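Local structure of MSM0271 protein (Mycobacterium smegmatis, 5SUH) at residues H66-E71 and L106-A111. The protein forms double-ringed trimers that probably tile the shell of the RMM bacterial microcompartment and may take part in transport across it. Numbering follows the deposited sequence.
Sequences HALIVE and LEIHSA
Leu68 and Ile108 sit side by side across the two central strands of an antiparallel four-stranded sheet, order 1-2-4-3, in the first circularly permuted BMC domain. Both side chains point the same way, with Leu68 CB 3.8 Å from Ile108 CG1. With chi1 at 177°, Leu68 extends CG opposite the backbone N, and its CD2 lies 4.1 Å from Ile108 CD1. Val70 and Leu106 share this face, which helices 78-88 and 113-127 cover through Val81, Ala85, Val116 and Ala119. The register rests on six backbone hydrogen bonds in three pairs, His66 with Ser110, Leu68 with Ile108 and Val70 with Leu106; Leu68 N to Ile108 O measures 2.8 Å. Where strand 66-73 begins and strand 104-110 ends, the His66 ring turns an edge to the loop, CD2 lying 3.5 Å from Ala111 O, while its ND1 accepts a hydrogen bond from Asp41 N. The other face carries Ala67, Ile69, Glu107 and His109. Glu107 bends at chi2 (-91°), bringing its carboxylate to the His109 ring edge and OE2 to 3.8 Å from Ala67 CB. His109 ND1 donates to both syn lone pairs, 3.1 Å to Glu107 OE1 and 3.0 Å to Glu107 OE2, the latter 18° out of the ring plane.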
loop_
_atom_site.group_PDB
_atom_site.type_symbol
_atom_site.label_atom_id
_atom_site.label_comp_id
_atom_site.label_asym_id
_atom_site.label_seq_id
_atom_site.Cartn_x
_atom_site.Cartn_y
_atom_site.Cartn_z
ATOM N N HIS A 66 -31.450 -5.140 -0.851
ATOM C CA HIS A 66 -31.670 -4.117 -1.883
ATOM C C HIS A 66 -30.784 -2.870 -1.672
ATOM O O HIS A 66 -30.498 -2.484 -0.536
ATOM C CB HIS A 66 -33.153 -3.715 -1.949
ATOM C CG HIS A 66 -34.101 -4.877 -1.947
ATOM N ND1 HIS A 66 -34.427 -5.578 -3.089
ATOM C CD2 HIS A 66 -34.824 -5.442 -0.948
ATOM C CE1 HIS A 66 -35.287 -6.539 -2.793
ATOM N NE2 HIS A 66 -35.544 -6.474 -1.499
ATOM N N ALA A 67 -30.369 -2.229 -2.765
ATOM C CA ALA A 67 -29.443 -1.093 -2.671
ATOM C C ALA A 67 -29.883 0.181 -3.396
ATOM O O ALA A 67 -30.612 0.138 -4.401
ATOM C CB ALA A 67 -28.077 -1.506 -3.193
ATOM N N LEU A 68 -29.441 1.319 -2.859
ATOM C CA LEU A 68 -29.565 2.595 -3.552
ATOM C C LEU A 68 -28.173 3.103 -3.900
ATOM O O LEU A 68 -27.316 3.187 -3.009
ATOM C CB LEU A 68 -30.291 3.630 -2.694
ATOM C CG LEU A 68 -30.360 4.998 -3.380
ATOM C CD1 LEU A 68 -31.365 4.973 -4.549
ATOM C CD2 LEU A 68 -30.694 6.088 -2.393
ATOM N N ILE A 69 -27.933 3.427 -5.174
ATOM C CA ILE A 69 -26.622 3.941 -5.591
ATOM C C ILE A 69 -26.752 5.368 -6.109
ATOM O O ILE A 69 -27.645 5.667 -6.914
ATOM C CB ILE A 69 -25.960 3.089 -6.686
ATOM C CG1 ILE A 69 -26.858 2.989 -7.944
ATOM C CG2 ILE A 69 -25.613 1.718 -6.141
ATOM C CD1 ILE A 69 -26.185 2.347 -9.178
ATOM N N VAL A 70 -25.893 6.265 -5.619
ATOM C CA VAL A 70 -25.950 7.668 -6.025
ATOM C C VAL A 70 -24.553 8.222 -6.347
ATOM O O VAL A 70 -23.604 8.076 -5.546
ATOM C CB VAL A 70 -26.609 8.547 -4.925
ATOM C CG1 VAL A 70 -26.656 10.007 -5.351
ATOM C CG2 VAL A 70 -28.008 8.023 -4.541
ATOM N N GLU A 71 -24.436 8.858 -7.511
ATOM C CA GLU A 71 -23.228 9.607 -7.899
ATOM C C GLU A 71 -23.584 11.103 -8.073
ATOM O O GLU A 71 -24.597 11.423 -8.682
ATOM C CB GLU A 71 -22.610 9.022 -9.202
ATOM C CG GLU A 71 -21.292 9.664 -9.618
ATOM C CD GLU A 71 -20.653 9.071 -10.879
ATOM O OE1 GLU A 71 -20.655 7.827 -11.066
ATOM O OE2 GLU A 71 -20.095 9.868 -11.670
ATOM N N LEU A 106 -22.035 7.113 -3.217
ATOM C CA LEU A 106 -22.636 6.492 -2.021
ATOM C C LEU A 106 -23.378 5.211 -2.393
ATOM O O LEU A 106 -24.051 5.149 -3.428
ATOM C CB LEU A 106 -23.597 7.455 -1.311
ATOM C CG LEU A 106 -24.557 6.853 -0.279
ATOM C CD1 LEU A 106 -23.835 6.516 1.037
ATOM C CD2 LEU A 106 -25.769 7.750 -0.034
ATOM N N GLU A 107 -23.245 4.186 -1.562
ATOM C CA GLU A 107 -24.127 3.021 -1.650
ATOM C C GLU A 107 -24.771 2.811 -0.280
ATOM O O GLU A 107 -24.083 2.808 0.737
ATOM C CB GLU A 107 -23.358 1.767 -2.094
ATOM C CG GLU A 107 -24.212 0.513 -2.295
ATOM C CD GLU A 107 -24.335 -0.344 -1.032
ATOM O OE1 GLU A 107 -23.855 0.066 0.036
ATOM O OE2 GLU A 107 -24.932 -1.429 -1.099
ATOM N N ILE A 108 -26.092 2.676 -0.238
ATOM C CA ILE A 108 -26.756 2.278 1.006
ATOM C C ILE A 108 -27.612 1.062 0.669
ATOM O O ILE A 108 -28.022 0.888 -0.488
ATOM C CB ILE A 108 -27.612 3.429 1.646
ATOM C CG1 ILE A 108 -28.734 3.891 0.722
ATOM C CG2 ILE A 108 -26.732 4.621 2.033
ATOM C CD1 ILE A 108 -29.656 4.907 1.358
ATOM N N HIS A 109 -27.842 0.194 1.653
ATOM C CA HIS A 109 -28.589 -1.041 1.412
ATOM C C HIS A 109 -29.377 -1.455 2.650
ATOM O O HIS A 109 -29.122 -0.966 3.758
ATOM C CB HIS A 109 -27.660 -2.172 0.972
ATOM C CG HIS A 109 -26.578 -2.477 1.955
ATOM N ND1 HIS A 109 -25.281 -2.042 1.792
ATOM C CD2 HIS A 109 -26.609 -3.140 3.137
ATOM C CE1 HIS A 109 -24.557 -2.435 2.824
ATOM N NE2 HIS A 109 -25.338 -3.107 3.652
ATOM N N SER A 110 -30.354 -2.332 2.439
ATOM C CA SER A 110 -31.189 -2.888 3.502
ATOM C C SER A 110 -31.887 -4.157 3.050
ATOM O O SER A 110 -32.043 -4.405 1.854
ATOM C CB SER A 110 -32.246 -1.877 3.946
ATOM O OG SER A 110 -33.144 -2.444 4.897
ATOM N N ALA A 111 -32.362 -4.933 4.012
ATOM C CA ALA A 111 -33.171 -6.094 3.701
ATOM C C ALA A 111 -34.553 -5.610 3.198
ATOM O O ALA A 111 -35.210 -6.276 2.412
ATOM C CB ALA A 111 -33.300 -6.999 4.918
#